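Surface glycan binding protein B (Bacteroides ovatus, PDB 6E57) binds mixed-linkage beta-glucan, probably at the cell surface, where it would help this gut bacterium capture cereal glucan for use. Local coordinates at residues 133-138 with 154-159; 162-167 with 200-205. All coordinates share one frame; numbering follows the deposited sequence.

Contact 1: 133-138 with 154-159; sequences DPQSKE and YGSNLQ. With NA (sodium ion), chain N; PO4 (phosphate ion), chain J.
Gln135 and Ser156 grip each other by a reciprocal pair of backbone hydrogen bonds. Gln135 N reaches Ser156 O at 3.1 Å, with 160° at the hydrogen, and the return bond from Ser156 N to Gln135 O has the same length. Gln135 O is also covered by Leu158, whose CD2 methyl lies 3.4 Å away, and by the CA-H of Gly155. Ser136 OG, placed anti to the backbone N (chi1 -175°), donates to Tyr154 O from above the carbonyl plane and has a second partner in Arg143. This antiparallel hydrogen-bonded pair forms where the linker from the preceding sheet enters a small all-beta domain, whose strand arrangement is consistent with an immunoglobulin-like fold; the chain turns a corner at Gly155, just after strand 150-154. The more open face carries Gln135 and Ser156, touching CG to CB at 3.9 Å. Gln135 CG sits between the backbone N and the carbonyl carbon (chi1 61°), and the extended chain carries NE2 alongside its own segment to Asp133 O, at 2.9 Å, and to Leu130 O. Along the edge of 154-159 turned away from 133-138, Gly155 O coordinates a sodium ion at 2.5 Å. Asn157 N makes a weak hydrogen bond to a phosphate probably left from crystallisation.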
ATOM      1  N   ASP A 133      -5.812  -5.622  23.339  1.00 51.16           N
ATOM      2  CA  ASP A 133      -6.575  -6.462  22.405  1.00 51.16           C
ATOM      3  C   ASP A 133      -5.643  -7.076  21.366  1.00 49.14           C
ATOM      4  O   ASP A 133      -4.716  -6.418  20.902  1.00 46.49           O
ATOM      5  CB  ASP A 133      -7.640  -5.667  21.644  1.00 51.47           C
ATOM      6  CG  ASP A 133      -8.889  -5.329  22.438  1.00 53.71           C
ATOM      7  OD1 ASP A 133      -8.934  -5.661  23.636  1.00 54.73           O
ATOM      8  OD2 ASP A 133      -9.810  -4.733  21.841  1.00 55.61           O
ATOM      9  N   PRO A 134      -5.865  -8.348  20.959  1.00 50.00           N
ATOM     10  CA  PRO A 134      -5.334  -8.854  19.694  1.00 49.57           C
ATOM     11  C   PRO A 134      -5.915  -8.013  18.548  1.00 48.17           C
ATOM     12  O   PRO A 134      -7.131  -7.839  18.467  1.00 48.71           O
ATOM     13  CB  PRO A 134      -5.811 -10.312  19.618  1.00 49.98           C
ATOM     14  CG  PRO A 134      -6.151 -10.672  21.052  1.00 51.73           C
ATOM     15  CD  PRO A 134      -6.605  -9.378  21.699  1.00 51.86           C
ATOM     16  N   GLN A 135      -5.033  -7.479  17.701  1.00 47.37           N
ATOM     17  CA  GLN A 135      -5.421  -6.541  16.663  1.00 48.74           C
ATOM     18  C   GLN A 135      -4.493  -6.701  15.456  1.00 47.87           C
ATOM     19  O   GLN A 135      -3.368  -7.177  15.590  1.00 46.65           O
ATOM     20  CB  GLN A 135      -5.390  -5.112  17.210  1.00 48.83           C
ATOM     21  CG  GLN A 135      -4.021  -4.660  17.695  1.00 48.51           C
ATOM     22  CD  GLN A 135      -4.131  -3.489  18.639  1.00 49.09           C
ATOM     23  OE1 GLN A 135      -3.832  -2.352  18.286  1.00 48.04           O
ATOM     24  NE2 GLN A 135      -4.590  -3.761  19.851  1.00 51.67           N
ATOM     25  N   SER A 136      -4.993  -6.300  14.283  1.00 47.54           N
ATOM     26  CA  SER A 136      -4.261  -6.412  13.036  1.00 46.01           C
ATOM     27  C   SER A 136      -4.820  -5.419  12.015  1.00 46.91           C
ATOM     28  O   SER A 136      -6.029  -5.357  11.805  1.00 45.14           O
ATOM     29  CB  SER A 136      -4.316  -7.824  12.511  1.00 46.60           C
ATOM     30  OG  SER A 136      -3.506  -7.971  11.353  1.00 47.30           O
ATOM     31  N   LYS A 137      -3.915  -4.641  11.410  1.00 47.51           N
ATOM     32  CA  LYS A 137      -4.181  -3.841  10.219  1.00 48.79           C
ATOM     33  C   LYS A 137      -3.304  -4.348   9.069  1.00 50.25           C
ATOM     34  O   LYS A 137      -2.386  -5.158   9.272  1.00 49.13           O
ATOM     35  CB  LYS A 137      -3.877  -2.361  10.467  1.00 49.39           C
ATOM     36  CG  LYS A 137      -4.613  -1.736  11.642  1.00 53.76           C
ATOM     37  CD  LYS A 137      -4.606  -0.223  11.619  1.00 58.78           C
ATOM     38  CE  LYS A 137      -5.590   0.380  12.599  1.00 61.93           C
ATOM     39  NZ  LYS A 137      -6.176   1.635  12.071  1.00 64.99           N
ATOM     40  N   GLU A 138      -3.601  -3.854   7.865  1.00 48.97           N
ATOM     41  CA  GLU A 138      -2.798  -4.115   6.689  1.00 49.48           C
ATOM     42  C   GLU A 138      -1.569  -3.201   6.730  1.00 49.00           C
ATOM     43  O   GLU A 138      -1.704  -1.987   6.841  1.00 48.07           O
ATOM     44  CB  GLU A 138      -3.610  -3.881   5.413  1.00 50.93           C
ATOM     45  CG  GLU A 138      -2.827  -4.172   4.144  1.00 52.76           C
ATOM     46  CD  GLU A 138      -3.673  -4.447   2.913  1.00 54.18           C
ATOM     47  OE1 GLU A 138      -4.603  -3.653   2.639  1.00 59.07           O
ATOM     48  OE2 GLU A 138      -3.403  -5.461   2.236  1.00 51.40           O
ATOM     49  N   TYR A 154      -0.180  -9.010  10.451  1.00 41.03           N
ATOM     50  CA  TYR A 154       0.687  -8.189  11.288  1.00 40.08           C
ATOM     51  C   TYR A 154      -0.186  -7.364  12.237  1.00 41.41           C
ATOM     52  O   TYR A 154      -1.269  -6.925  11.857  1.00 41.37           O
ATOM     53  CB  TYR A 154       1.552  -7.251  10.442  1.00 40.02           C
ATOM     54  CG  TYR A 154       2.592  -7.935   9.594  1.00 40.39           C
ATOM     55  CD1 TYR A 154       3.799  -8.346  10.135  1.00 39.60           C
ATOM     56  CD2 TYR A 154       2.379  -8.157   8.243  1.00 40.52           C
ATOM     57  CE1 TYR A 154       4.765  -8.967   9.359  1.00 39.19           C
ATOM     58  CE2 TYR A 154       3.332  -8.780   7.453  1.00 39.48           C
ATOM     59  CZ  TYR A 154       4.530  -9.184   8.014  1.00 38.76           C
ATOM     60  OH  TYR A 154       5.469  -9.801   7.244  1.00 39.00           O
ATOM     61  N   GLY A 155       0.302  -7.153  13.464  1.00 40.25           N
ATOM     62  CA  GLY A 155      -0.395  -6.333  14.438  1.00 41.18           C
ATOM     63  C   GLY A 155       0.247  -6.411  15.809  1.00 41.81           C
ATOM     64  O   GLY A 155       1.467  -6.294  15.932  1.00 41.55           O
ATOM     65  N   SER A 156      -0.597  -6.602  16.833  1.00 43.75           N
ATOM     66  CA  SER A 156      -0.191  -6.638  18.237  1.00 44.52           C
ATOM     67  C   SER A 156      -0.967  -7.732  18.980  1.00 44.24           C
ATOM     68  O   SER A 156      -2.124  -8.013  18.659  1.00 43.25           O
ATOM     69  CB  SER A 156      -0.399  -5.298  18.893  1.00 45.24           C
ATOM     70  OG  SER A 156       0.251  -4.269  18.163  1.00 45.84           O
ATOM     71  N   ASN A 157      -0.299  -8.340  19.968  1.00 44.78           N
ATOM     72  CA  ASN A 157      -0.882  -9.312  20.896  1.00 45.02           C
ATOM     73  C   ASN A 157      -1.470 -10.512  20.139  1.00 45.57           C
ATOM     74  O   ASN A 157      -2.369 -11.180  20.643  1.00 48.47           O
ATOM     75  CB  ASN A 157      -1.935  -8.646  21.784  1.00 44.75           C
ATOM     76  CG  ASN A 157      -1.414  -7.407  22.479  1.00 45.20           C
ATOM     77  OD1 ASN A 157      -1.984  -6.330  22.342  1.00 45.02           O
ATOM     78  ND2 ASN A 157      -0.322  -7.547  23.214  1.00 47.40           N
ATOM     79  N   LEU A 158      -0.932 -10.810  18.950  1.00 44.44           N
ATOM     80  CA  LEU A 158      -1.495 -11.838  18.082  1.00 43.26           C
ATOM     81  C   LEU A 158      -1.083 -13.236  18.556  1.00 45.97           C
ATOM     82  O   LEU A 158      -1.629 -14.219  18.066  1.00 46.39           O
ATOM     83  CB  LEU A 158      -1.042 -11.603  16.639  1.00 41.29           C
ATOM     84  CG  LEU A 158      -1.704 -10.434  15.915  1.00 39.53           C
ATOM     85  CD1 LEU A 158      -1.196 -10.345  14.484  1.00 38.12           C
ATOM     86  CD2 LEU A 158      -3.216 -10.563  15.938  1.00 39.04           C
ATOM     87  N   GLN A 159      -0.130 -13.322  19.495  1.00 48.25           N
ATOM     88  CA  GLN A 159       0.245 -14.603  20.113  1.00 51.93           C
ATOM     89  C   GLN A 159      -0.928 -15.181  20.919  1.00 52.82           C
ATOM     90  O   GLN A 159      -0.923 -16.365  21.235  1.00 58.46           O
ATOM     91  CB  GLN A 159       1.475 -14.463  21.016  1.00 54.37           C
ATOM     92  CG  GLN A 159       1.287 -13.532  22.206  1.00 56.22           C
ATOM     93  CD  GLN A 159       2.054 -12.243  22.037  1.00 57.51           C
ATOM     94  OE1 GLN A 159       1.738 -11.415  21.183  1.00 57.69           O
ATOM     95  NE2 GLN A 159       3.083 -12.073  22.854  1.00 57.99           N
TER
HETATM   96 NA    NA N 512       3.839  -5.587  16.397  1.00 59.01          NA
HETATM   97  P   PO4 J 508       3.372  -8.376  19.579  1.00 61.90           P
HETATM   98  O1  PO4 J 508       2.970  -7.059  20.204  1.00 61.66           O
HETATM   99  O2  PO4 J 508       3.901  -9.298  20.648  1.00 57.00           O
HETATM  100  O3  PO4 J 508       4.435  -8.132  18.530  1.00 65.06           O
HETATM  101  O4  PO4 J 508       2.157  -9.019  18.930  1.00 63.90           O

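Contact 2: 162-167 with 200-205; sequences TAILLG and IVLQDA
Backbone hydrogen bonds join Leu165 to Val201 and Ala163 to Gln203, and the short axes of strands 163-166 and 200-203 run antiparallel at 158°, 4.7 Å apart. The straightest bond is Leu165 N to Val201 O, 2.9 Å with 171° at the hydrogen; its return, Val201 N to Leu165 O, is weak. Gln203 N meets Ala163 O at 2.9 Å. At the other end Gln203 O takes Thr162 N at 3.0 Å and more weakly Ala163 N, so two consecutive residues face one: a classic beta bulge at Thr162 and Ala163.

Apolar contacts divide between the two faces. On one, Ile164 and Leu202 lie side by side and point the same way, CG1 of Ile164 to CD2 of Leu202 at 4.0 Å. On the other, Leu165 CB lies 4.3 Å from Val201 CB. At the far end of the pairing, Leu166 crosses Ile200 obliquely, its CG 3.8 Å from Ile200 CG2. Beyond the bulge, Thr162 CG2 touches Ala205 CB at 3.8 Å.

One polar side chain shares the face of Leu165 and Val201. Gln203 extends with CG anti to the backbone N (chi1 177°), which carries its amide oxygen past the CD1 methyl of Leu165; that oxygen is held by a hydrogen bond from Gln209.

These are neighbouring inner strands of a five-stranded mixed sheet, flanked by strands 169-171 and 209-217, while Leu153 of strand 150-154 packs against Ile164, Ile200 and Leu202.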
ATOM      1  N   THR A 162      -6.012 -18.121  19.051  1.00 49.39           N
ATOM      2  CA  THR A 162      -6.070 -19.579  18.869  1.00 50.85           C
ATOM      3  C   THR A 162      -6.886 -19.953  17.622  1.00 49.57           C
ATOM      4  O   THR A 162      -6.780 -21.080  17.136  1.00 49.49           O
ATOM      5  CB  THR A 162      -6.640 -20.273  20.112  1.00 53.45           C
ATOM      6  OG1 THR A 162      -7.896 -19.672  20.427  1.00 55.54           O
ATOM      7  CG2 THR A 162      -5.717 -20.186  21.307  1.00 55.29           C
ATOM      8  N   ALA A 163      -7.702 -19.020  17.111  1.00 47.10           N
ATOM      9  CA  ALA A 163      -8.476 -19.251  15.892  1.00 46.70           C
ATOM     10  C   ALA A 163      -8.780 -17.925  15.183  1.00 45.74           C
ATOM     11  O   ALA A 163      -8.912 -16.880  15.818  1.00 44.54           O
ATOM     12  CB  ALA A 163      -9.745 -19.998  16.219  1.00 46.45           C
ATOM     13  N   ILE A 164      -8.879 -17.999  13.852  1.00 46.63           N
ATOM     14  CA  ILE A 164      -9.351 -16.910  13.014  1.00 47.75           C
ATOM     15  C   ILE A 164     -10.625 -17.382  12.308  1.00 49.31           C
ATOM     16  O   ILE A 164     -10.662 -18.494  11.785  1.00 50.67           O
ATOM     17  CB  ILE A 164      -8.278 -16.475  11.996  1.00 48.24           C
ATOM     18  CG1 ILE A 164      -6.974 -16.055  12.677  1.00 47.91           C
ATOM     19  CG2 ILE A 164      -8.822 -15.375  11.096  1.00 49.43           C
ATOM     20  CD1 ILE A 164      -5.797 -15.957  11.738  1.00 47.39           C
ATOM     21  N   LEU A 165     -11.650 -16.525  12.302  1.00 50.42           N
ATOM     22  CA  LEU A 165     -12.914 -16.798  11.620  1.00 52.31           C
ATOM     23  C   LEU A 165     -12.919 -16.058  10.277  1.00 51.91           C
ATOM     24  O   LEU A 165     -12.666 -14.855  10.223  1.00 51.49           O
ATOM     25  CB  LEU A 165     -14.086 -16.352  12.505  1.00 53.79           C
ATOM     26  CG  LEU A 165     -14.104 -16.913  13.929  1.00 54.86           C
ATOM     27  CD1 LEU A 165     -15.345 -16.447  14.673  1.00 55.57           C
ATOM     28  CD2 LEU A 165     -14.024 -18.434  13.931  1.00 55.14           C
ATOM     29  N   LEU A 166     -13.203 -16.802   9.201  1.00 50.69           N
ATOM     30  CA  LEU A 166     -13.197 -16.284   7.843  1.00 50.91           C
ATOM     31  C   LEU A 166     -14.361 -16.910   7.069  1.00 53.10           C
ATOM     32  O   LEU A 166     -14.320 -18.096   6.722  1.00 52.26           O
ATOM     33  CB  LEU A 166     -11.849 -16.614   7.197  1.00 50.29           C
ATOM     34  CG  LEU A 166     -11.454 -15.755   5.997  1.00 50.59           C
ATOM     35  CD1 LEU A 166      -9.953 -15.820   5.764  1.00 51.70           C
ATOM     36  CD2 LEU A 166     -12.204 -16.174   4.743  1.00 50.93           C
ATOM     37  N   GLY A 167     -15.397 -16.099   6.826  1.00 55.56           N
ATOM     38  CA  GLY A 167     -16.549 -16.472   6.009  1.00 58.42           C
ATOM     39  C   GLY A 167     -17.103 -17.843   6.365  1.00 62.38           C
ATOM     40  O   GLY A 167     -17.235 -18.711   5.498  1.00 63.52           O
ATOM     41  N   ILE A 200     -12.612 -10.516   8.938  1.00 43.16           N
ATOM     42  CA  ILE A 200     -12.070 -11.584   9.780  1.00 45.22           C
ATOM     43  C   ILE A 200     -12.179 -11.176  11.252  1.00 45.90           C
ATOM     44  O   ILE A 200     -12.253  -9.992  11.583  1.00 47.75           O
ATOM     45  CB  ILE A 200     -10.619 -11.947   9.402  1.00 45.67           C
ATOM     46  CG1 ILE A 200      -9.677 -10.742   9.456  1.00 45.33           C
ATOM     47  CG2 ILE A 200     -10.572 -12.634   8.045  1.00 46.84           C
ATOM     48  CD1 ILE A 200      -8.233 -11.112   9.688  1.00 44.76           C
ATOM     49  N   VAL A 201     -12.177 -12.194  12.120  1.00 45.55           N
ATOM     50  CA  VAL A 201     -12.308 -12.042  13.558  1.00 46.44           C
ATOM     51  C   VAL A 201     -11.269 -12.952  14.226  1.00 46.72           C
ATOM     52  O   VAL A 201     -11.116 -14.108  13.832  1.00 47.44           O
ATOM     53  CB  VAL A 201     -13.744 -12.374  14.009  1.00 48.10           C
ATOM     54  CG1 VAL A 201     -13.864 -12.483  15.522  1.00 49.21           C
ATOM     55  CG2 VAL A 201     -14.747 -11.370  13.463  1.00 47.93           C
ATOM     56  N   LEU A 202     -10.560 -12.409  15.225  1.00 45.33           N
ATOM     57  CA  LEU A 202      -9.565 -13.140  16.009  1.00 45.49           C
ATOM     58  C   LEU A 202     -10.228 -13.658  17.287  1.00 46.78           C
ATOM     59  O   LEU A 202     -10.901 -12.897  17.971  1.00 46.91           O
ATOM     60  CB  LEU A 202      -8.406 -12.201  16.356  1.00 45.12           C
ATOM     61  CG  LEU A 202      -7.818 -11.408  15.191  1.00 44.74           C
ATOM     62  CD1 LEU A 202      -6.717 -10.480  15.681  1.00 43.73           C
ATOM     63  CD2 LEU A 202      -7.297 -12.337  14.106  1.00 44.71           C
ATOM     64  N   GLN A 203     -10.009 -14.940  17.606  1.00 48.86           N
ATOM     65  CA  GLN A 203     -10.650 -15.593  18.755  1.00 51.68           C
ATOM     66  C   GLN A 203      -9.590 -16.030  19.777  1.00 54.11           C
ATOM     67  O   GLN A 203      -8.547 -16.563  19.410  1.00 53.65           O
ATOM     68  CB  GLN A 203     -11.495 -16.779  18.284  1.00 53.25           C
ATOM     69  CG  GLN A 203     -12.151 -17.558  19.419  1.00 52.79           C
ATOM     70  CD  GLN A 203     -13.364 -18.334  18.967  1.00 51.98           C
ATOM     71  OE1 GLN A 203     -14.338 -17.768  18.475  1.00 53.68           O
ATOM     72  NE2 GLN A 203     -13.313 -19.645  19.137  1.00 47.68           N
ATOM     73  N   ASP A 204      -9.898 -15.800  21.061  1.00 58.09           N
ATOM     74  CA  ASP A 204      -9.073 -16.198  22.214  1.00 60.58           C
ATOM     75  C   ASP A 204      -9.279 -17.684  22.527  1.00 60.58           C
ATOM     76  O   ASP A 204     -10.163 -18.334  21.967  1.00 59.26           O
ATOM     77  CB  ASP A 204      -9.441 -15.397  23.469  1.00 62.61           C
ATOM     78  CG  ASP A 204      -8.566 -14.186  23.737  1.00 63.40           C
ATOM     79  OD1 ASP A 204      -7.463 -14.113  23.156  1.00 66.99           O
ATOM     80  OD2 ASP A 204      -8.995 -13.333  24.538  1.00 69.25           O
ATOM     81  N   ALA A 205      -8.462 -18.191  23.458  1.00 59.30           N
ATOM     82  CA  ALA A 205      -8.643 -19.511  24.062  1.00 59.35           C
ATOM     83  C   ALA A 205      -9.829 -19.485  25.036  1.00 61.32           C
ATOM     84  O   ALA A 205     -10.467 -20.514  25.268  1.00 63.43           O
ATOM     85  CB  ALA A 205      -7.374 -19.929  24.760  1.00 58.50           C
TER

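From the N terminus the chain leaves strand 118-128 of the preceding sheet and reaches 133-138. Contact 1 then closes a loop of 15 residues, containing strands 144-145 and 150-154, when 154-159 returns beside it. Contact 2 opens only afterwards, at 162-167, and closes a longer excursion of 32 residues through strands 169-171, 175-177 and 184-188. The two loops are thus in series, neither nested nor crossing. In space their centres are 12 Å apart and they meet at Leu202, whose CD1 lies 3.5 Å from Leu158 CD2. Contact 1 thereby ties the entry and corner segments of this domain to the five-stranded sheet paired in contact 2.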